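Local coordinates for uncharacterized protein (Helicobacter pylori, PDB 4O5J) that probably mediates adhesion of the bacterium to host cells by binding sialic acid-containing glycans through its extracellular domain, at residues N104-F109 with G125-K130; C142-T147 with T210-M215; N218-G223 with L324-A329. All blocks are in the same frame, centred on the assembly; numbering follows the deposited sequence.

Contact 1: N104-F109 with G125-K130; sequences NYFTFF and GNPPFK
F106 and G125 meet first through their backbones: F106 N donates to G125 O at 2.8 Å, with an N-H...O angle of 159°. The same carbonyl oxygen also receives a CA-H...O contact from Y105 CA at 3.2 Å, so one acceptor fastens two successive residues of 104-109. A second CA-H...O contact runs the other way across the segments, from G125 CA to N104 O.

Ring contacts form the second group. The G125-N126 peptide lies over one face of the F106 ring, G125 O and N126 N both displaced toward the rim, while G125 CA stands 4.2 Å from the F106 ring centroid in a CH-pi contact. Glycine, with its positive phi and no side chain, lets the backbone come this close. Further along, F129 turns its edge to the face of F109 in a T-shaped pair, centroids 5.0 Å apart and planes at 62°; F129 CD1 sits over the middle of the F109 ring. With CG anti to the backbone N (chi1 177°) the F109 ring reaches F129 and, at its edge, P127 O.

Proline packing makes up the third group. P127 is wedged among three residues: its CB rests on Y105 CZ at 3.7 Å, its CD on F106 CB at 3.7 Å, and CD also approaches F108 O at 3.1 Å. The Y105 hydroxyl end continues onto P128 CD.

N126 closes the polar account by bonding outward, OD1 to V110 N and ND2 to A121 O. This is loop-to-loop packing within the SabA N-terminal extracellular adhesion domain. It ties the loop after helix 82-101 to the entry of helix 130-135, whose T131 and I132 pack on Y105 and F109, while P120 of strand 118-120 lies beside F109 and N126.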
loop_
_atom_site.group_PDB
_atom_site.type_symbol
_atom_site.label_atom_id
_atom_site.label_comp_id
_atom_site.label_asym_id
_atom_site.label_seq_id
_atom_site.Cartn_x
_atom_site.Cartn_y
_atom_site.Cartn_z
ATOM N N ASN A 104 -20.919 13.917 9.496
ATOM C CA ASN A 104 -21.926 14.906 9.811
ATOM C C ASN A 104 -23.235 14.295 10.275
ATOM O O ASN A 104 -24.194 15.007 10.579
ATOM C CB ASN A 104 -22.141 15.868 8.662
ATOM C CG ASN A 104 -22.630 15.107 7.362
ATOM O OD1 ASN A 104 -23.129 13.982 7.436
ATOM N ND2 ASN A 104 -22.460 15.712 6.214
ATOM N N TYR A 105 -23.285 12.958 10.337
ATOM C CA TYR A 105 -24.493 12.271 10.784
ATOM C C TYR A 105 -24.123 10.824 11.033
ATOM O O TYR A 105 -23.949 10.050 10.062
ATOM C CB TYR A 105 -25.584 12.406 9.707
ATOM C CG TYR A 105 -26.920 11.912 10.163
ATOM C CD1 TYR A 105 -27.762 12.704 10.977
ATOM C CD2 TYR A 105 -27.380 10.675 9.778
ATOM C CE1 TYR A 105 -29.001 12.238 11.408
ATOM C CE2 TYR A 105 -28.622 10.207 10.195
ATOM C CZ TYR A 105 -29.410 10.973 10.996
ATOM O OH TYR A 105 -30.601 10.456 11.404
ATOM N N PHE A 106 -23.981 10.445 12.304
ATOM C CA PHE A 106 -23.388 9.163 12.661
ATOM C C PHE A 106 -24.268 7.958 12.276
ATOM O O PHE A 106 -25.472 8.067 12.179
ATOM C CB PHE A 106 -23.114 9.054 14.172
ATOM C CG PHE A 106 -22.488 10.309 14.796
ATOM C CD1 PHE A 106 -21.711 11.169 14.015
ATOM C CD2 PHE A 106 -22.671 10.568 16.146
ATOM C CE1 PHE A 106 -21.129 12.322 14.563
ATOM C CE2 PHE A 106 -22.054 11.738 16.733
ATOM C CZ PHE A 106 -21.316 12.618 15.925
ATOM N N THR A 107 -23.602 6.818 12.123
ATOM C CA THR A 107 -24.297 5.549 11.941
ATOM C C THR A 107 -24.477 4.889 13.310
ATOM O O THR A 107 -24.806 3.696 13.411
ATOM C CB THR A 107 -23.491 4.632 11.013
ATOM O OG1 THR A 107 -22.228 4.359 11.629
ATOM C CG2 THR A 107 -23.274 5.292 9.653
ATOM N N PHE A 108 -24.289 5.672 14.384
ATOM C CA PHE A 108 -24.503 5.167 15.758
ATOM C C PHE A 108 -24.990 6.324 16.626
ATOM O O PHE A 108 -24.902 7.500 16.236
ATOM C CB PHE A 108 -23.187 4.588 16.304
ATOM C CG PHE A 108 -22.009 5.523 16.153
ATOM C CD1 PHE A 108 -21.719 6.493 17.160
ATOM C CD2 PHE A 108 -21.193 5.459 15.029
ATOM C CE1 PHE A 108 -20.618 7.367 17.017
ATOM C CE2 PHE A 108 -20.080 6.316 14.894
ATOM C CZ PHE A 108 -19.803 7.297 15.882
ATOM N N PHE A 109 -25.503 5.995 17.814
ATOM C CA PHE A 109 -26.031 6.975 18.741
ATOM C C PHE A 109 -25.013 7.232 19.889
ATOM O O PHE A 109 -24.552 6.288 20.553
ATOM C CB PHE A 109 -27.319 6.464 19.354
ATOM C CG PHE A 109 -27.915 7.378 20.386
ATOM C CD1 PHE A 109 -28.566 8.559 20.015
ATOM C CD2 PHE A 109 -27.811 7.049 21.760
ATOM C CE1 PHE A 109 -29.105 9.414 20.992
ATOM C CE2 PHE A 109 -28.370 7.881 22.727
ATOM C CZ PHE A 109 -29.043 9.065 22.345
ATOM N N GLY A 125 -23.708 16.059 14.727
ATOM C CA GLY A 125 -23.763 14.852 13.890
ATOM C C GLY A 125 -24.483 13.705 14.567
ATOM O O GLY A 125 -24.752 12.661 13.916
ATOM N N ASN A 126 -24.844 13.850 15.841
ATOM C CA ASN A 126 -25.484 12.772 16.572
ATOM C C ASN A 126 -26.923 12.558 16.038
ATOM O O ASN A 126 -27.693 13.472 16.025
ATOM C CB ASN A 126 -25.567 13.100 18.050
ATOM C CG ASN A 126 -25.652 11.865 18.953
ATOM O OD1 ASN A 126 -25.321 10.744 18.542
ATOM N ND2 ASN A 126 -26.001 12.089 20.237
ATOM N N PRO A 127 -27.256 11.336 15.601
ATOM C CA PRO A 127 -28.628 11.130 15.083
ATOM C C PRO A 127 -29.586 11.031 16.228
ATOM O O PRO A 127 -29.171 10.800 17.351
ATOM C CB PRO A 127 -28.552 9.736 14.401
ATOM C CG PRO A 127 -27.479 8.978 15.111
ATOM C CD PRO A 127 -26.414 10.095 15.555
ATOM N N PRO A 128 -30.897 11.183 15.965
ATOM C CA PRO A 128 -31.827 10.982 17.063
ATOM C C PRO A 128 -31.844 9.519 17.580
ATOM O O PRO A 128 -31.511 8.589 16.846
ATOM C CB PRO A 128 -33.181 11.349 16.459
ATOM C CG PRO A 128 -32.985 11.190 14.987
ATOM C CD PRO A 128 -31.562 11.522 14.693
ATOM N N PHE A 129 -32.267 9.343 18.835
ATOM C CA PHE A 129 -32.263 8.048 19.468
ATOM C C PHE A 129 -33.202 7.052 18.759
ATOM O O PHE A 129 -32.899 5.849 18.720
ATOM C CB PHE A 129 -32.722 8.185 20.884
ATOM C CG PHE A 129 -32.714 6.908 21.631
ATOM C CD1 PHE A 129 -31.521 6.194 21.822
ATOM C CD2 PHE A 129 -33.880 6.413 22.185
ATOM C CE1 PHE A 129 -31.502 4.987 22.534
ATOM C CE2 PHE A 129 -33.849 5.224 22.922
ATOM C CZ PHE A 129 -32.654 4.518 23.090
ATOM N N LYS A 130 -34.330 7.523 18.198
ATOM C CA LYS A 130 -35.299 6.640 17.513
ATOM C C LYS A 130 -34.625 5.841 16.399
ATOM O O LYS A 130 -35.114 4.809 15.957
ATOM C CB LYS A 130 -36.414 7.458 16.923
ATOM C CG LYS A 130 -36.038 8.276 15.736
ATOM C CD LYS A 130 -37.231 9.153 15.302
ATOM C CE LYS A 130 -36.767 10.060 14.146
ATOM N NZ LYS A 130 -37.825 10.981 13.649
#

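Contact 2: C142-T147 with T210-M215; sequences CAMDQT and TKTAMM
C142 and A213 mark the closest backbone approach, their CA atoms 4.7 Å apart, where the segment holding C142, short strand 143-144 and the N-cap of helix 146-163 passes the irregular run leading into strand 214-215. Strand 143-144 pairs in parallel with 109-110 in the SabA adhesion domain. D145, which follows it, is the N-cap residue, and its OD2 atom accepts from T148 N in the first turn of the helix. In the second segment K211 is the centre of an inverse gamma turn, closed by T212 N bonding to T210 O. T212 follows the turn, its CB pointing toward 142-147.

T212 is the polar link between the segments. Its chi1 of -70° puts OG1 anti to the carbonyl carbon, where it reaches A143 O, and leaves CG2 anti to the backbone N, 3.9 Å from C142 C. M144 crosses T212 at about a right angle: its chain runs extended and then bends at the thioether (chi3 -62°), laying the M144 CE methyl 4.0 Å from T212 CG2. M144 also touches F108, Y101, Y149 and M152, so T212 is one of several residues packed round it.

C142 SG, joined to C136 in a disulfide, lies 3.8 Å from A213 CB and 3.9 Å from M215 CG, so this half of the disulfide packs on A213 and M215. Beyond it, M215 continues onto T131, I132 and N135 of helix 130-135, which places the crosslink between that helix and the run into strand 214-215. Buried as the contact is, the T212 hydroxyl has a partner here: T212 OG1 donates to A143 O at 2.7 Å, from 38° above the carbonyl plane.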
loop_
_atom_site.group_PDB
_atom_site.type_symbol
_atom_site.label_atom_id
_atom_site.label_comp_id
_atom_site.label_asym_id
_atom_site.label_seq_id
_atom_site.Cartn_x
_atom_site.Cartn_y
_atom_site.Cartn_z
ATOM N N CYS A 142 -25.808 -0.476 19.160
ATOM C CA CYS A 142 -25.512 0.631 18.235
ATOM C C CYS A 142 -25.268 1.983 18.945
ATOM O O CYS A 142 -25.293 3.029 18.298
ATOM C CB CYS A 142 -26.588 0.806 17.180
ATOM S SG CYS A 142 -26.786 -0.735 16.193
ATOM N N ALA A 143 -25.058 1.967 20.263
ATOM C CA ALA A 143 -24.763 3.192 20.979
ATOM C C ALA A 143 -23.295 3.280 21.341
ATOM O O ALA A 143 -22.597 2.263 21.429
ATOM C CB ALA A 143 -25.648 3.323 22.208
ATOM N N MET A 144 -22.806 4.499 21.556
ATOM C CA MET A 144 -21.395 4.686 21.956
ATOM C C MET A 144 -21.305 5.701 23.117
ATOM O O MET A 144 -22.006 6.713 23.127
ATOM C CB MET A 144 -20.576 5.180 20.788
ATOM C CG MET A 144 -19.118 5.270 21.081
ATOM S SD MET A 144 -18.219 6.023 19.717
ATOM C CE MET A 144 -18.544 4.834 18.332
ATOM N N ASP A 145 -20.455 5.403 24.086
ATOM C CA ASP A 145 -20.167 6.305 25.206
ATOM C C ASP A 145 -19.526 7.611 24.663
ATOM O O ASP A 145 -18.651 7.589 23.759
ATOM C CB ASP A 145 -19.227 5.584 26.187
ATOM C CG ASP A 145 -18.698 6.481 27.194
ATOM O OD1 ASP A 145 -19.145 6.368 28.344
ATOM O OD2 ASP A 145 -17.839 7.332 26.839
ATOM N N GLN A 146 -19.980 8.750 25.204
ATOM C CA GLN A 146 -19.480 10.069 24.765
ATOM C C GLN A 146 -17.946 10.201 24.883
ATOM O O GLN A 146 -17.302 10.797 24.018
ATOM C CB GLN A 146 -20.141 11.164 25.560
ATOM C CG GLN A 146 -19.827 12.551 25.055
ATOM C CD GLN A 146 -20.658 13.602 25.770
ATOM O OE1 GLN A 146 -21.501 13.282 26.599
ATOM N NE2 GLN A 146 -20.425 14.864 25.441
ATOM N N THR A 147 -17.363 9.615 25.907
ATOM C CA THR A 147 -15.908 9.726 26.111
ATOM C C THR A 147 -15.174 8.955 25.013
ATOM O O THR A 147 -14.132 9.402 24.516
ATOM C CB THR A 147 -15.496 9.154 27.435
ATOM O OG1 THR A 147 -16.220 9.833 28.432
ATOM C CG2 THR A 147 -14.017 9.318 27.679
ATOM N N THR A 210 -14.196 -0.885 19.529
ATOM C CA THR A 210 -15.376 -0.393 20.172
ATOM C C THR A 210 -16.580 -1.202 19.705
ATOM O O THR A 210 -16.916 -1.184 18.500
ATOM C CB THR A 210 -15.589 1.076 19.800
ATOM O OG1 THR A 210 -14.443 1.795 20.227
ATOM C CG2 THR A 210 -16.827 1.614 20.486
ATOM N N LYS A 211 -17.229 -1.909 20.635
ATOM C CA LYS A 211 -18.356 -2.784 20.298
ATOM C C LYS A 211 -19.621 -1.983 20.029
ATOM O O LYS A 211 -20.621 -2.121 20.703
ATOM C CB LYS A 211 -18.568 -3.810 21.370
ATOM C CG LYS A 211 -17.442 -4.770 21.389
ATOM C CD LYS A 211 -17.983 -6.108 20.962
ATOM C CE LYS A 211 -19.205 -6.546 21.809
ATOM N NZ LYS A 211 -19.599 -7.980 21.601
ATOM N N THR A 212 -19.554 -1.134 19.033
ATOM C CA THR A 212 -20.667 -0.337 18.592
ATOM C C THR A 212 -20.887 -0.655 17.114
ATOM O O THR A 212 -19.965 -0.498 16.297
ATOM C CB THR A 212 -20.334 1.166 18.738
ATOM O OG1 THR A 212 -20.292 1.466 20.171
ATOM C CG2 THR A 212 -21.448 2.027 18.122
ATOM N N ALA A 213 -22.096 -1.067 16.757
ATOM C CA ALA A 213 -22.377 -1.426 15.339
ATOM C C ALA A 213 -22.714 -0.198 14.539
ATOM O O ALA A 213 -23.282 0.758 15.081
ATOM C CB ALA A 213 -23.528 -2.448 15.312
ATOM N N MET A 214 -22.376 -0.181 13.251
ATOM C CA MET A 214 -22.761 0.947 12.427
ATOM C C MET A 214 -24.041 0.663 11.643
ATOM O O MET A 214 -24.193 -0.416 11.004
ATOM C CB MET A 214 -21.587 1.395 11.503
ATOM C CG MET A 214 -21.084 0.349 10.560
ATOM S SD MET A 214 -19.666 0.920 9.565
ATOM C CE MET A 214 -20.398 2.213 8.536
ATOM N N MET A 215 -24.973 1.616 11.660
ATOM C CA MET A 215 -26.242 1.479 10.955
ATOM C C MET A 215 -26.120 2.139 9.569
ATOM O O MET A 215 -26.293 3.375 9.443
ATOM C CB MET A 215 -27.345 2.151 11.768
ATOM C CG MET A 215 -27.537 1.512 13.138
ATOM S SD MET A 215 -28.796 2.343 14.184
ATOM C CE MET A 215 -27.958 3.901 14.586
#

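Contact 3: N218-G223 with L324-A329; sequences NIVISG and LKIPNA
V220 holds CG1 anti to its backbone N (chi1 -175°), and I326 tucks its own CG1 between backbone N and carbonyl carbon (chi1 58°); these settings bring V220 CG1 and I326 CG1 to 4.1 Å, the side chains slanting past each other. The K325 and I219 side chains cross at about a right angle, K325 CE 4.2 Å from I219 CG1, and the ammonium group bonds onward to the carbonyls of S99, L100, A102 and Y105, where a positive charge would be favourable. The next apolar touch is I221 CG2 on L324 CB at 3.9 Å. The contact joins the loop after strand 214-215 to the loop after helix 313-320, whose Y318 touches I219 and I221.

The backbones meet directly once: I326 N donates to V220 O at 3.1 Å, nearly straight at the hydrogen (167°) and almost in line with the carbonyl. K325 CA adds a CA-H...O contact to the same oxygen.

Water extends the pairing. One molecule accepts from V220 N and donates to N218 O and I326 O; a second accepts from S222 N and donates to L324 O. Each thus relays an N-H of 218-223 to a carbonyl of 324-329 that it does not reach directly. Main-chain atoms and water carry the polar links between the segments, while aliphatic groups pack beside them and the lysine spends its charge elsewhere.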
loop_
_atom_site.group_PDB
_atom_site.type_symbol
_atom_site.label_atom_id
_atom_site.label_comp_id
_atom_site.label_asym_id
_atom_site.label_seq_id
_atom_site.Cartn_x
_atom_site.Cartn_y
_atom_site.Cartn_z
ATOM N N ASN A 218 -28.515 4.747 8.164
ATOM C CA ASN A 218 -28.401 6.170 8.538
ATOM C C ASN A 218 -27.703 6.994 7.441
ATOM O O ASN A 218 -27.842 8.236 7.414
ATOM C CB ASN A 218 -27.651 6.345 9.885
ATOM C CG ASN A 218 -28.564 6.175 11.075
ATOM O OD1 ASN A 218 -29.652 5.600 10.977
ATOM N ND2 ASN A 218 -28.128 6.698 12.249
ATOM N N ILE A 219 -26.973 6.343 6.524
ATOM C CA ILE A 219 -26.241 7.076 5.530
ATOM C C ILE A 219 -27.123 7.413 4.321
ATOM O O ILE A 219 -27.612 6.505 3.645
ATOM C CB ILE A 219 -25.045 6.285 5.046
ATOM C CG1 ILE A 219 -24.044 6.088 6.189
ATOM C CG2 ILE A 219 -24.390 7.021 3.876
ATOM C CD1 ILE A 219 -23.016 4.965 5.961
ATOM N N VAL A 220 -27.300 8.706 4.040
ATOM C CA VAL A 220 -28.078 9.166 2.909
ATOM C C VAL A 220 -27.172 9.850 1.913
ATOM O O VAL A 220 -26.624 10.925 2.182
ATOM C CB VAL A 220 -29.163 10.154 3.324
ATOM C CG1 VAL A 220 -30.067 10.523 2.092
ATOM C CG2 VAL A 220 -30.034 9.547 4.473
ATOM N N ILE A 221 -27.029 9.244 0.740
ATOM C CA ILE A 221 -26.304 9.864 -0.345
ATOM C C ILE A 221 -27.151 9.776 -1.595
ATOM O O ILE A 221 -27.429 8.659 -2.057
ATOM C CB ILE A 221 -24.989 9.151 -0.604
ATOM C CG1 ILE A 221 -24.093 9.176 0.686
ATOM C CG2 ILE A 221 -24.246 9.749 -1.821
ATOM C CD1 ILE A 221 -22.830 8.325 0.564
ATOM N N SER A 222 -27.574 10.923 -2.142
ATOM C CA SER A 222 -28.431 10.942 -3.323
ATOM C C SER A 222 -27.801 10.220 -4.486
ATOM O O SER A 222 -26.648 10.415 -4.789
ATOM C CB SER A 222 -28.703 12.366 -3.750
ATOM O OG SER A 222 -29.597 12.902 -2.818
ATOM N N GLY A 223 -28.571 9.355 -5.121
ATOM C CA GLY A 223 -28.109 8.635 -6.297
ATOM C C GLY A 223 -27.324 7.406 -5.873
ATOM O O GLY A 223 -26.807 6.691 -6.688
ATOM N N LEU A 324 -20.695 13.503 -0.131
ATOM C CA LEU A 324 -22.053 13.903 -0.493
ATOM C C LEU A 324 -23.058 13.495 0.592
ATOM O O LEU A 324 -24.251 13.738 0.467
ATOM C CB LEU A 324 -22.482 13.276 -1.839
ATOM C CG LEU A 324 -21.686 13.886 -2.988
ATOM C CD1 LEU A 324 -21.858 13.049 -4.239
ATOM C CD2 LEU A 324 -22.084 15.342 -3.222
ATOM N N LYS A 325 -22.582 12.857 1.644
ATOM C CA LYS A 325 -23.464 12.439 2.723
ATOM C C LYS A 325 -24.225 13.616 3.306
ATOM O O LYS A 325 -23.628 14.650 3.569
ATOM C CB LYS A 325 -22.672 11.726 3.778
ATOM C CG LYS A 325 -23.465 11.091 4.883
ATOM C CD LYS A 325 -22.471 10.339 5.789
ATOM C CE LYS A 325 -23.126 10.074 7.141
ATOM N NZ LYS A 325 -22.158 9.582 8.136
ATOM N N ILE A 326 -25.547 13.515 3.437
ATOM C CA ILE A 326 -26.311 14.603 4.031
ATOM C C ILE A 326 -27.038 14.125 5.243
ATOM O O ILE A 326 -27.482 12.988 5.290
ATOM C CB ILE A 326 -27.287 15.241 3.074
ATOM C CG1 ILE A 326 -28.265 14.216 2.544
ATOM C CG2 ILE A 326 -26.492 16.000 1.925
ATOM C CD1 ILE A 326 -28.732 14.444 1.080
ATOM N N PRO A 327 -27.120 14.980 6.256
ATOM C CA PRO A 327 -27.747 14.478 7.472
ATOM C C PRO A 327 -29.236 14.407 7.333
ATOM O O PRO A 327 -29.823 15.101 6.552
ATOM C CB PRO A 327 -27.309 15.498 8.571
ATOM C CG PRO A 327 -26.921 16.726 7.851
ATOM C CD PRO A 327 -26.536 16.328 6.423
ATOM N N ASN A 328 -29.834 13.530 8.077
ATOM C CA ASN A 328 -31.266 13.401 8.074
ATOM C C ASN A 328 -32.019 14.397 9.056
ATOM O O ASN A 328 -33.234 14.470 9.047
ATOM C CB ASN A 328 -31.551 11.933 8.380
ATOM C CG ASN A 328 -32.968 11.562 8.139
ATOM O OD1 ASN A 328 -33.844 11.819 8.973
ATOM N ND2 ASN A 328 -33.209 10.962 7.011
ATOM N N ALA A 329 -31.288 15.159 9.880
ATOM C CA ALA A 329 -31.848 16.128 10.862
ATOM C C ALA A 329 -30.696 17.079 11.293
ATOM O O ALA A 329 -29.496 16.641 11.318
ATOM C CB ALA A 329 -32.497 15.428 12.083
HETATM O O HOH W 1 -26.508 10.486 6.218
HETATM O O HOH W 2 -26.304 13.427 -1.462
#

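Overall arrangement
Contact 1 is the middle member of the group, its centre about 10 Å from that of contact 2 and about 12 Å from that of contact 3, whereas the centres of contacts 2 and 3 lie about 20 Å apart. Segment 104-109 serves both neighbours: F109 O probably accepts from M144 N and T107 O from M215 N on the contact 2 side, each at 2.7 Å, while F106 O probably accepts from N218 ND2 and N104 ND2 donates to K325 O on the contact 3 side. All three cluster about 30 Å from the chain centre, at the end of the helical body remote from the modelled termini. No ligand is present to locate the sialic acid site.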